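Local coordinates for protein transcription termination factor NusA (Planctomyces limnophilus, PDB 4MTN) that probably takes part in both transcription termination and antitermination, binding the core RNA polymerase and nascent RNA, at residues D103-L108 with V127-A132; R10-I15 with E24-G29; I34-R39 with I90-E95. One frame throughout, in Å; residues are numbered along the deposited sequence.

Contact 1 of 3, residues D103-L108 with V127-A132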
ATOM      1  N   ASP A 103      18.342   8.513  -1.011  1.00 42.71           N
ATOM      2  CA  ASP A 103      18.785   7.616  -2.073  1.00 44.07           C
ATOM      3  C   ASP A 103      18.836   6.163  -1.615  1.00 41.95           C
ATOM      4  O   ASP A 103      18.492   5.251  -2.367  1.00 40.89           O
ATOM      5  CB  ASP A 103      20.161   8.039  -2.589  1.00 46.88           C
ATOM      6  CG  ASP A 103      20.123   9.350  -3.342  1.00 49.60           C
ATOM      7  OD1 ASP A 103      19.063   9.677  -3.916  1.00 49.01           O
ATOM      8  OD2 ASP A 103      21.154  10.052  -3.361  1.00 54.44           O
ATOM      9  N   GLU A 104      19.269   5.956  -0.377  1.00 39.13           N
ATOM     10  CA  GLU A 104      19.414   4.614   0.171  1.00 40.50           C
ATOM     11  C   GLU A 104      18.068   3.986   0.525  1.00 45.72           C
ATOM     12  O   GLU A 104      17.789   2.847   0.154  1.00 54.50           O
ATOM     13  CB  GLU A 104      20.312   4.651   1.409  1.00 44.76           C
ATOM     14  CG  GLU A 104      20.511   3.303   2.077  1.00 53.91           C
ATOM     15  CD  GLU A 104      21.344   3.402   3.338  1.00 61.10           C
ATOM     16  OE1 GLU A 104      21.724   4.532   3.712  1.00 64.24           O
ATOM     17  OE2 GLU A 104      21.617   2.351   3.954  1.00 64.36           O
ATOM     18  N   TYR A 105      17.239   4.741   1.237  1.00 43.89           N
ATOM     19  CA  TYR A 105      15.990   4.215   1.782  1.00 43.82           C
ATOM     20  C   TYR A 105      14.848   4.130   0.767  1.00 46.45           C
ATOM     21  O   TYR A 105      13.946   3.304   0.918  1.00 47.11           O
ATOM     22  CB  TYR A 105      15.562   5.060   2.982  1.00 47.19           C
ATOM     23  CG  TYR A 105      16.397   4.797   4.215  1.00 53.73           C
ATOM     24  CD1 TYR A 105      16.707   3.499   4.597  1.00 52.72           C
ATOM     25  CD2 TYR A 105      16.889   5.841   4.987  1.00 58.71           C
ATOM     26  CE1 TYR A 105      17.472   3.243   5.715  1.00 51.46           C
ATOM     27  CE2 TYR A 105      17.659   5.595   6.112  1.00 57.40           C
ATOM     28  CZ  TYR A 105      17.948   4.293   6.469  1.00 54.66           C
ATOM     29  OH  TYR A 105      18.710   4.032   7.582  1.00 57.57           O
ATOM     30  N   ALA A 106      14.880   4.975  -0.261  1.00 41.72           N
ATOM     31  CA  ALA A 106      13.830   4.963  -1.279  1.00 40.12           C
ATOM     32  C   ALA A 106      13.854   3.675  -2.099  1.00 47.32           C
ATOM     33  O   ALA A 106      12.845   3.288  -2.691  1.00 50.84           O
ATOM     34  CB  ALA A 106      13.958   6.168  -2.191  1.00 40.47           C
ATOM     35  N   GLN A 107      15.009   3.017  -2.134  1.00 46.16           N
ATOM     36  CA  GLN A 107      15.146   1.751  -2.844  1.00 47.38           C
ATOM     37  C   GLN A 107      14.705   0.590  -1.959  1.00 45.59           C
ATOM     38  O   GLN A 107      14.571  -0.542  -2.421  1.00 50.21           O
ATOM     39  CB  GLN A 107      16.591   1.538  -3.300  1.00 46.58           C
ATOM     40  CG  GLN A 107      17.202   2.718  -4.032  1.00 36.95           C
ATOM     41  CD  GLN A 107      18.609   2.431  -4.524  1.00 38.11           C
ATOM     42  OE1 GLN A 107      18.875   1.368  -5.085  1.00 43.33           O
ATOM     43  NE2 GLN A 107      19.518   3.374  -4.309  1.00 38.63           N
ATOM     44  N   LEU A 108      14.486   0.884  -0.681  1.00 39.19           N
ATOM     45  CA  LEU A 108      14.156  -0.138   0.306  1.00 38.08           C
ATOM     46  C   LEU A 108      12.654  -0.310   0.518  1.00 35.81           C
ATOM     47  O   LEU A 108      12.237  -1.023   1.426  1.00 31.14           O
ATOM     48  CB  LEU A 108      14.832   0.183   1.640  1.00 40.54           C
ATOM     49  CG  LEU A 108      16.358   0.080   1.650  1.00 38.65           C
ATOM     50  CD1 LEU A 108      16.905   0.321   3.047  1.00 41.68           C
ATOM     51  CD2 LEU A 108      16.799  -1.276   1.122  1.00 37.53           C
ATOM     52  N   VAL A 127      10.973   5.442  15.418  1.00 58.66           N
ATOM     53  CA  VAL A 127      11.923   4.336  15.470  1.00 54.97           C
ATOM     54  C   VAL A 127      13.295   4.754  14.951  1.00 56.72           C
ATOM     55  O   VAL A 127      13.412   5.318  13.863  1.00 56.77           O
ATOM     56  CB  VAL A 127      11.421   3.131  14.650  1.00 48.93           C
ATOM     57  CG1 VAL A 127      12.416   1.984  14.724  1.00 41.02           C
ATOM     58  CG2 VAL A 127      10.049   2.691  15.140  1.00 42.14           C
ATOM     59  N   ASN A 128      14.334   4.472  15.731  1.00 58.93           N
ATOM     60  CA  ASN A 128      15.696   4.797  15.328  1.00 60.92           C
ATOM     61  C   ASN A 128      16.383   3.619  14.650  1.00 63.32           C
ATOM     62  O   ASN A 128      16.696   2.618  15.291  1.00 67.87           O
ATOM     63  CB  ASN A 128      16.520   5.249  16.534  1.00 65.38           C
ATOM     64  CG  ASN A 128      17.972   5.510  16.183  1.00 66.17           C
ATOM     65  OD1 ASN A 128      18.288   5.924  15.067  1.00 66.96           O
ATOM     66  ND2 ASN A 128      18.864   5.268  17.136  1.00 68.16           N
ATOM     67  N   ILE A 129      16.623   3.755  13.351  1.00 61.65           N
ATOM     68  CA  ILE A 129      17.305   2.722  12.581  1.00 59.61           C
ATOM     69  C   ILE A 129      18.799   3.034  12.502  1.00 64.43           C
ATOM     70  O   ILE A 129      19.560   2.347  11.824  1.00 66.88           O
ATOM     71  CB  ILE A 129      16.695   2.585  11.179  1.00 55.72           C
ATOM     72  CG1 ILE A 129      16.849   3.889  10.396  1.00 56.59           C
ATOM     73  CG2 ILE A 129      15.222   2.207  11.290  1.00 48.36           C
ATOM     74  CD1 ILE A 129      15.897   4.013   9.221  1.00 51.94           C
ATOM     75  N   GLY A 130      19.191   4.095  13.200  1.00 69.58           N
ATOM     76  CA  GLY A 130      20.585   4.436  13.430  1.00 73.02           C
ATOM     77  C   GLY A 130      21.217   5.368  12.416  1.00 75.90           C
ATOM     78  O   GLY A 130      22.157   6.092  12.743  1.00 84.61           O
ATOM     79  N   LYS A 131      20.710   5.361  11.188  1.00 73.28           N
ATOM     80  CA  LYS A 131      21.079   6.387  10.220  1.00 71.86           C
ATOM     81  C   LYS A 131      20.205   7.621  10.398  1.00 69.49           C
ATOM     82  O   LYS A 131      20.685   8.754  10.347  1.00 72.62           O
ATOM     83  CB  LYS A 131      20.973   5.854   8.793  1.00 74.75           C
ATOM     84  CG  LYS A 131      22.084   4.887   8.419  1.00 78.10           C
ATOM     85  CD  LYS A 131      22.005   4.487   6.956  1.00 78.44           C
ATOM     86  CE  LYS A 131      23.209   3.657   6.546  1.00 81.36           C
ATOM     87  NZ  LYS A 131      24.485   4.416   6.680  1.00 82.85           N
ATOM     88  N   ALA A 132      18.914   7.382  10.609  1.00 64.92           N
ATOM     89  CA  ALA A 132      17.935   8.453  10.747  1.00 62.74           C
ATOM     90  C   ALA A 132      16.712   7.969  11.518  1.00 61.01           C
ATOM     91  O   ALA A 132      16.506   6.767  11.681  1.00 56.88           O
ATOM     92  CB  ALA A 132      17.526   8.979   9.381  1.00 58.60           C
TER
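With chi1 near -74°, Y105 holds its ring trans to its own carbonyl carbon and sends the phenol across to I129 and K131. K131 has a similar first torsion (-73°), and its chain then runs extended as far as CE before chi4 turns NZ aside. The Y105 hydroxyl end lies between two aliphatic groups: OH is 3.3 Å from I129 CD1 and 3.1 Å from K131 CB. The ring carbon Y105 CZ is 3.4 Å from the same I129 CD1, and the methyl approaches the ring obliquely, the two side chains reaching for each other from opposite directions. Tyrosine suits this place because its long, rigid ring can span backbones whose nearest CA atoms, in Y105 and K131, are 10.1 Å apart. Y105 also packs on V160 and V169, on strands 152-162 and 167-172 of the S1 domain. E104, one residue earlier on the helix, extends with CG anti to the backbone N and crosses the K131 chain at about a right angle. Its carboxylate meets methylenes, E104 OE1 being 3.3 Å from K131 CD, while the charged atoms E104 OE1 and K131 NZ stay 4.1 Å apart, beyond a salt bridge. The turn that presents I129 and K131 links strands 124-128 and 133-137; in it N128 OD1 accepts from the G130 backbone N at 2.8 Å, an Asx turn, and positive phi favours the glycine. No hydrogen bond joins the two segments, so helix 87-105 meets this S1 hairpin through van der Waals packing, with the opposite charges of E104 and K131 probably adding a modest attraction at the rim.

Contact 2 of 3, residues R10-I15 with E24-G29; sequences RIVDSI and EIVFEG
V12 lays one methyl over a face of the F27 ring and sets the other against its outer end. V12 CG1 lies 4.2 Å from the F27 ring centroid and 14° off the normal, a CH-pi contact displaced toward the rim. V12 CG2 instead approaches the far end of the ring, 3.9 Å from F27 CZ. A branched side chain suits this position, since both methyls start at CB and can address two parts of one ring at once. The neighbouring V26 packs against the V12 backbone: chi1 of -178° carries V26 CG1 across to lie 3.7 Å from V12 CA, and the same methyl is 3.9 Å from V12 CG1. The other V26 branch serves I15, one helical turn after V12, with I15 CG2 3.7 Å from V26 CG2. I15 thus splits its work, because its longer branch leads away from this pair and packs on I90 of helix 87-105. V26 is likewise covered from that helix, by I93, while the F27 ring also touches R54. The axes of the two short helical segments pass 9.4 Å apart with 129° between their N-to-C directions, an oblique crossing somewhat closer to perpendicular than to antiparallel, and V12 and V26 sit where the backbones come nearest. With I90 and I93 against it, the pair is part of a three-helix packing in the NusA N-terminal domain, in which helices 7-18 and 23-42 are joined by a short connection and helix 87-105 lies against both. With no hydrogen bond or ion pair across it, the interface depends on shape and dispersion among aliphatic and aromatic groups, supplemented by the weak CH-pi attraction, and on the removal of these surfaces from water.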
ATOM      1  N   ARG A  10      39.914  21.404   8.664  1.00117.50           N
ATOM      2  CA  ARG A  10      39.623  21.667  10.067  1.00121.94           C
ATOM      3  C   ARG A  10      38.120  21.644  10.316  1.00117.62           C
ATOM      4  O   ARG A  10      37.660  21.210  11.372  1.00117.51           O
ATOM      5  CB  ARG A  10      40.206  23.016  10.494  1.00128.73           C
ATOM      6  CG  ARG A  10      41.671  23.203  10.144  1.00136.03           C
ATOM      7  CD  ARG A  10      42.118  24.631  10.407  1.00141.54           C
ATOM      8  NE  ARG A  10      43.488  24.868   9.960  1.00147.55           N
ATOM      9  CZ  ARG A  10      44.562  24.704  10.725  1.00156.01           C
ATOM     10  NH1 ARG A  10      44.429  24.301  11.981  1.00160.17           N
ATOM     11  NH2 ARG A  10      45.771  24.943  10.234  1.00160.08           N
ATOM     12  N   ILE A  11      37.362  22.116   9.332  1.00107.74           N
ATOM     13  CA  ILE A  11      35.912  22.208   9.450  1.00102.96           C
ATOM     14  C   ILE A  11      35.229  20.854   9.274  1.00105.69           C
ATOM     15  O   ILE A  11      34.360  20.484  10.063  1.00107.24           O
ATOM     16  CB  ILE A  11      35.332  23.194   8.416  1.00 93.98           C
ATOM     17  CG1 ILE A  11      36.004  24.562   8.550  1.00 92.93           C
ATOM     18  CG2 ILE A  11      33.826  23.318   8.582  1.00 91.95           C
ATOM     19  CD1 ILE A  11      35.487  25.593   7.572  1.00 87.71           C
ATOM     20  N   VAL A  12      35.630  20.116   8.243  1.00109.73           N
ATOM     21  CA  VAL A  12      34.995  18.839   7.930  1.00112.88           C
ATOM     22  C   VAL A  12      35.233  17.806   9.030  1.00119.77           C
ATOM     23  O   VAL A  12      34.423  16.902   9.223  1.00123.22           O
ATOM     24  CB  VAL A  12      35.487  18.271   6.578  1.00114.85           C
ATOM     25  CG1 VAL A  12      35.117  19.211   5.441  1.00112.36           C
ATOM     26  CG2 VAL A  12      36.988  18.026   6.606  1.00121.31           C
ATOM     27  N   ASP A  13      36.344  17.944   9.745  1.00122.68           N
ATOM     28  CA  ASP A  13      36.642  17.062  10.866  1.00127.32           C
ATOM     29  C   ASP A  13      35.876  17.496  12.112  1.00129.10           C
ATOM     30  O   ASP A  13      35.451  16.662  12.913  1.00132.04           O
ATOM     31  CB  ASP A  13      38.144  17.037  11.151  1.00131.68           C
ATOM     32  CG  ASP A  13      38.509  16.075  12.265  1.00136.43           C
ATOM     33  OD1 ASP A  13      38.684  14.872  11.979  1.00137.03           O
ATOM     34  OD2 ASP A  13      38.621  16.522  13.426  1.00139.75           O
ATOM     35  N   SER A  14      35.704  18.804  12.266  1.00128.99           N
ATOM     36  CA  SER A  14      35.003  19.362  13.418  1.00131.38           C
ATOM     37  C   SER A  14      33.527  18.979  13.408  1.00127.53           C
ATOM     38  O   SER A  14      32.961  18.628  14.444  1.00132.56           O
ATOM     39  CB  SER A  14      35.149  20.885  13.447  1.00133.80           C
ATOM     40  OG  SER A  14      34.448  21.445  14.543  1.00138.79           O
ATOM     41  N   ILE A  15      32.909  19.051  12.234  1.00113.88           N
ATOM     42  CA  ILE A  15      31.502  18.699  12.084  1.00106.92           C
ATOM     43  C   ILE A  15      31.316  17.186  12.205  1.00106.62           C
ATOM     44  O   ILE A  15      30.384  16.717  12.862  1.00109.10           O
ATOM     45  CB  ILE A  15      30.934  19.200  10.732  1.00100.03           C
ATOM     46  CG1 ILE A  15      30.422  20.640  10.862  1.00 98.08           C
ATOM     47  CG2 ILE A  15      29.796  18.313  10.254  1.00 98.87           C
ATOM     48  CD1 ILE A  15      31.506  21.684  11.030  1.00 97.51           C
ATOM     49  N   GLU A  24      32.331  12.388   3.779  1.00 75.83           N
ATOM     50  CA  GLU A  24      31.900  12.513   2.389  1.00 73.07           C
ATOM     51  C   GLU A  24      30.621  13.337   2.261  1.00 73.43           C
ATOM     52  O   GLU A  24      30.445  14.076   1.292  1.00 72.14           O
ATOM     53  CB  GLU A  24      31.701  11.131   1.766  1.00 72.55           C
ATOM     54  CG  GLU A  24      31.576  11.149   0.251  1.00 74.12           C
ATOM     55  CD  GLU A  24      32.804  11.723  -0.433  1.00 76.45           C
ATOM     56  OE1 GLU A  24      33.920  11.574   0.110  1.00 79.28           O
ATOM     57  OE2 GLU A  24      32.654  12.327  -1.516  1.00 76.81           O
ATOM     58  N   ILE A  25      29.735  13.207   3.242  1.00 74.68           N
ATOM     59  CA  ILE A  25      28.518  14.008   3.276  1.00 73.90           C
ATOM     60  C   ILE A  25      28.860  15.456   3.610  1.00 75.19           C
ATOM     61  O   ILE A  25      28.305  16.389   3.026  1.00 75.00           O
ATOM     62  CB  ILE A  25      27.506  13.461   4.302  1.00 72.13           C
ATOM     63  CG1 ILE A  25      27.047  12.057   3.903  1.00 73.72           C
ATOM     64  CG2 ILE A  25      26.310  14.389   4.424  1.00 68.76           C
ATOM     65  CD1 ILE A  25      25.977  11.483   4.806  1.00 67.86           C
ATOM     66  N   VAL A  26      29.790  15.633   4.543  1.00 76.78           N
ATOM     67  CA  VAL A  26      30.220  16.962   4.964  1.00 74.81           C
ATOM     68  C   VAL A  26      30.910  17.710   3.825  1.00 74.17           C
ATOM     69  O   VAL A  26      30.654  18.894   3.610  1.00 72.26           O
ATOM     70  CB  VAL A  26      31.172  16.888   6.173  1.00 76.33           C
ATOM     71  CG1 VAL A  26      31.570  18.284   6.624  1.00 76.15           C
ATOM     72  CG2 VAL A  26      30.518  16.124   7.314  1.00 79.47           C
ATOM     73  N   PHE A  27      31.780  17.012   3.097  1.00 74.97           N
ATOM     74  CA  PHE A  27      32.464  17.596   1.946  1.00 72.12           C
ATOM     75  C   PHE A  27      31.465  18.118   0.920  1.00 70.88           C
ATOM     76  O   PHE A  27      31.613  19.227   0.410  1.00 70.71           O
ATOM     77  CB  PHE A  27      33.395  16.574   1.289  1.00 73.57           C
ATOM     78  CG  PHE A  27      34.757  16.493   1.922  1.00 74.82           C
ATOM     79  CD1 PHE A  27      35.692  17.494   1.713  1.00 73.92           C
ATOM     80  CD2 PHE A  27      35.106  15.413   2.714  1.00 74.65           C
ATOM     81  CE1 PHE A  27      36.947  17.422   2.289  1.00 75.75           C
ATOM     82  CE2 PHE A  27      36.359  15.335   3.293  1.00 76.12           C
ATOM     83  CZ  PHE A  27      37.280  16.341   3.080  1.00 76.54           C
ATOM     84  N   GLU A  28      30.450  17.312   0.628  1.00 70.64           N
ATOM     85  CA  GLU A  28      29.396  17.706  -0.301  1.00 72.04           C
ATOM     86  C   GLU A  28      28.649  18.934   0.207  1.00 64.36           C
ATOM     87  O   GLU A  28      28.269  19.807  -0.573  1.00 59.91           O
ATOM     88  CB  GLU A  28      28.417  16.552  -0.525  1.00 82.06           C
ATOM     89  CG  GLU A  28      28.977  15.409  -1.357  1.00 91.35           C
ATOM     90  CD  GLU A  28      27.996  14.262  -1.503  1.00 99.88           C
ATOM     91  OE1 GLU A  28      27.261  13.977  -0.535  1.00102.83           O
ATOM     92  OE2 GLU A  28      27.956  13.648  -2.591  1.00104.82           O
ATOM     93  N   GLY A  29      28.446  18.995   1.519  1.00 62.91           N
ATOM     94  CA  GLY A  29      27.769  20.119   2.136  1.00 60.60           C
ATOM     95  C   GLY A  29      28.572  21.401   2.032  1.00 59.63           C
ATOM     96  O   GLY A  29      28.035  22.454   1.689  1.00 59.63           O
TER

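Contact 3 of 3, residues I34-R39 with I90-E95; sequences ILSAAR and IQKIRE
The ends of S36 and K92 meet between two helices. The hydroxyl S36 OG lies 3.3 Å from K92 CE and 3.4 Å from K92 NZ, while the nearest CA atoms, those of the same two residues, are 9.6 Å apart. A lysine suits the distance because its chain can bend at chi2 (-70°) and then extend, bringing CE and NZ beside the small serine. The hydroxyl's hydrogen bond is within its own helix, from S36 OG to the carbonyl oxygen of Q32, and Q32 also touches the K92 chain. R39, a turn further on, has S36 OG at the in-plane edge of its guanidinium and L35 CG over one face. R39 NH1 is 5.1 Å from K92 NZ, two like charges that would probably disfavour each other slightly. Further out, I34 and A38 face strand 48-52 and helix 70-78, while I93 packs on I21 and on V26, an earlier part of helix 23-42, so the apolar packing of this helix pair lies away from the S36-K92 touch. Such a sparse touch of polar side chains is what is expected at the solvent-facing margin of a helix pair, here helices 23-42 and 87-105 of the NusA N-terminal domain.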
ATOM      1  N   ILE A  34      30.064  26.681  -0.616  1.00 57.53           N
ATOM      2  CA  ILE A  34      30.975  27.461  -1.444  1.00 59.06           C
ATOM      3  C   ILE A  34      30.299  27.826  -2.761  1.00 59.30           C
ATOM      4  O   ILE A  34      30.432  28.948  -3.253  1.00 62.51           O
ATOM      5  CB  ILE A  34      32.283  26.691  -1.727  1.00 60.52           C
ATOM      6  CG1 ILE A  34      33.060  26.467  -0.428  1.00 50.82           C
ATOM      7  CG2 ILE A  34      33.146  27.436  -2.737  1.00 50.16           C
ATOM      8  CD1 ILE A  34      34.345  25.693  -0.616  1.00 64.37           C
ATOM      9  N   LEU A  35      29.563  26.869  -3.317  1.00 58.28           N
ATOM     10  CA  LEU A  35      28.852  27.068  -4.575  1.00 58.81           C
ATOM     11  C   LEU A  35      27.817  28.183  -4.464  1.00 61.64           C
ATOM     12  O   LEU A  35      27.718  29.036  -5.345  1.00 61.06           O
ATOM     13  CB  LEU A  35      28.179  25.765  -5.013  1.00 55.78           C
ATOM     14  CG  LEU A  35      27.408  25.779  -6.333  1.00 57.37           C
ATOM     15  CD1 LEU A  35      28.252  26.379  -7.443  1.00 56.34           C
ATOM     16  CD2 LEU A  35      26.969  24.369  -6.694  1.00 61.21           C
ATOM     17  N   SER A  36      27.050  28.170  -3.377  1.00 62.87           N
ATOM     18  CA  SER A  36      26.047  29.201  -3.138  1.00 65.55           C
ATOM     19  C   SER A  36      26.706  30.563  -2.954  1.00 61.83           C
ATOM     20  O   SER A  36      26.178  31.584  -3.394  1.00 61.78           O
ATOM     21  CB  SER A  36      25.198  28.855  -1.914  1.00 71.00           C
ATOM     22  OG  SER A  36      24.404  27.707  -2.155  1.00 79.56           O
ATOM     23  N   ALA A  37      27.865  30.568  -2.302  1.00 59.01           N
ATOM     24  CA  ALA A  37      28.627  31.794  -2.103  1.00 58.06           C
ATOM     25  C   ALA A  37      29.185  32.300  -3.427  1.00 60.69           C
ATOM     26  O   ALA A  37      29.333  33.503  -3.634  1.00 62.42           O
ATOM     27  CB  ALA A  37      29.749  31.565  -1.104  1.00 54.34           C
ATOM     28  N   ALA A  38      29.491  31.367  -4.324  1.00 60.76           N
ATOM     29  CA  ALA A  38      30.007  31.711  -5.642  1.00 61.44           C
ATOM     30  C   ALA A  38      28.886  32.201  -6.553  1.00 63.74           C
ATOM     31  O   ALA A  38      29.098  33.075  -7.392  1.00 68.73           O
ATOM     32  CB  ALA A  38      30.716  30.518  -6.263  1.00 63.09           C
ATOM     33  N   ARG A  39      27.694  31.631  -6.383  1.00 64.12           N
ATOM     34  CA  ARG A  39      26.532  32.033  -7.168  1.00 65.42           C
ATOM     35  C   ARG A  39      26.141  33.477  -6.881  1.00 67.99           C
ATOM     36  O   ARG A  39      25.797  34.229  -7.792  1.00 69.47           O
ATOM     37  CB  ARG A  39      25.340  31.116  -6.890  1.00 67.25           C
ATOM     38  CG  ARG A  39      25.393  29.766  -7.583  1.00 74.25           C
ATOM     39  CD  ARG A  39      24.018  29.113  -7.577  1.00 82.90           C
ATOM     40  NE  ARG A  39      24.046  27.741  -8.078  1.00 90.47           N
ATOM     41  CZ  ARG A  39      24.013  26.662  -7.302  1.00 92.68           C
ATOM     42  NH1 ARG A  39      23.950  26.790  -5.983  1.00 92.19           N
ATOM     43  NH2 ARG A  39      24.039  25.453  -7.846  1.00 94.40           N
ATOM     44  N   ILE A  90      25.793  24.335   7.727  1.00 85.69           N
ATOM     45  CA  ILE A  90      25.245  23.117   8.312  1.00 85.84           C
ATOM     46  C   ILE A  90      23.913  22.765   7.657  1.00 85.62           C
ATOM     47  O   ILE A  90      23.570  21.591   7.515  1.00 82.98           O
ATOM     48  CB  ILE A  90      25.050  23.257   9.836  1.00 87.37           C
ATOM     49  CG1 ILE A  90      26.302  23.856  10.482  1.00 89.49           C
ATOM     50  CG2 ILE A  90      24.715  21.911  10.464  1.00 84.65           C
ATOM     51  CD1 ILE A  90      27.539  22.997  10.328  1.00 88.20           C
ATOM     52  N   GLN A  91      23.171  23.791   7.252  1.00 87.61           N
ATOM     53  CA  GLN A  91      21.911  23.594   6.545  1.00 90.64           C
ATOM     54  C   GLN A  91      22.160  22.920   5.198  1.00 87.55           C
ATOM     55  O   GLN A  91      21.337  22.140   4.722  1.00 88.38           O
ATOM     56  CB  GLN A  91      21.183  24.926   6.351  1.00 97.87           C
ATOM     57  CG  GLN A  91      19.822  24.801   5.685  1.00102.72           C
ATOM     58  CD  GLN A  91      19.072  26.117   5.637  1.00111.14           C
ATOM     59  OE1 GLN A  91      19.487  27.104   6.246  1.00115.58           O
ATOM     60  NE2 GLN A  91      17.960  26.138   4.912  1.00112.62           N
ATOM     61  N   LYS A  92      23.303  23.226   4.592  1.00 79.83           N
ATOM     62  CA  LYS A  92      23.710  22.585   3.348  1.00 70.74           C
ATOM     63  C   LYS A  92      24.196  21.162   3.604  1.00 62.14           C
ATOM     64  O   LYS A  92      23.964  20.262   2.797  1.00 56.80           O
ATOM     65  CB  LYS A  92      24.806  23.398   2.655  1.00 71.45           C
ATOM     66  CG  LYS A  92      24.302  24.626   1.914  1.00 70.95           C
ATOM     67  CD  LYS A  92      23.508  24.237   0.678  1.00 66.87           C
ATOM     68  CE  LYS A  92      23.108  25.460  -0.131  1.00 66.41           C
ATOM     69  NZ  LYS A  92      22.405  25.090  -1.391  1.00 64.83           N
ATOM     70  N   ILE A  93      24.872  20.966   4.733  1.00 63.27           N
ATOM     71  CA  ILE A  93      25.374  19.648   5.108  1.00 65.57           C
ATOM     72  C   ILE A  93      24.222  18.708   5.456  1.00 69.04           C
ATOM     73  O   ILE A  93      24.203  17.552   5.031  1.00 68.50           O
ATOM     74  CB  ILE A  93      26.348  19.731   6.299  1.00 63.70           C
ATOM     75  CG1 ILE A  93      27.569  20.578   5.933  1.00 62.11           C
ATOM     76  CG2 ILE A  93      26.788  18.342   6.726  1.00 64.13           C
ATOM     77  CD1 ILE A  93      28.590  20.690   7.044  1.00 60.87           C
ATOM     78  N   ARG A  94      23.262  19.212   6.227  1.00 71.65           N
ATOM     79  CA  ARG A  94      22.071  18.443   6.571  1.00 73.19           C
ATOM     80  C   ARG A  94      21.238  18.159   5.325  1.00 69.75           C
ATOM     81  O   ARG A  94      20.574  17.127   5.230  1.00 66.97           O
ATOM     82  CB  ARG A  94      21.228  19.186   7.612  1.00 75.86           C
ATOM     83  CG  ARG A  94      21.850  19.241   8.997  1.00 79.55           C
ATOM     84  CD  ARG A  94      22.032  17.847   9.578  1.00 81.02           C
ATOM     85  NE  ARG A  94      22.621  17.881  10.914  1.00 83.78           N
ATOM     86  CZ  ARG A  94      22.937  16.800  11.620  1.00 81.51           C
ATOM     87  NH1 ARG A  94      22.721  15.592  11.119  1.00 79.04           N
ATOM     88  NH2 ARG A  94      23.471  16.927  12.827  1.00 83.18           N
ATOM     89  N   GLU A  95      21.281  19.086   4.374  1.00 71.31           N
ATOM     90  CA  GLU A  95      20.582  18.918   3.108  1.00 71.76           C
ATOM     91  C   GLU A  95      21.238  17.811   2.293  1.00 61.55           C
ATOM     92  O   GLU A  95      20.563  17.055   1.593  1.00 56.09           O
ATOM     93  CB  GLU A  95      20.573  20.233   2.325  1.00 81.07           C
ATOM     94  CG  GLU A  95      19.584  20.278   1.176  1.00 90.08           C
ATOM     95  CD  GLU A  95      19.340  21.691   0.680  1.00100.12           C
ATOM     96  OE1 GLU A  95      19.932  22.633   1.250  1.00104.26           O
ATOM     97  OE2 GLU A  95      18.555  21.862  -0.277  1.00102.40           O
TER

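Helix 87-105 takes part in contacts 1 and 3, and helix 23-42 in contacts 2 and 3. Contact 2 is the buried core of the group, wholly apolar; contact 3, whose centre is about 12 Å from that of contact 2, is at the surface, where a hydroxyl and an amino group replace methyls. These two touch directly, G29 packing on K92 and I93, and I25 on I93. Contact 1, its centre about 21 Å and 23 Å from those of contacts 2 and 3, is partly buried and mixes both chemistries, an aromatic interior with charges at its rim. One long helix thus packs within the N-terminal domain and, at its far end, against the S1 RNA-binding domain.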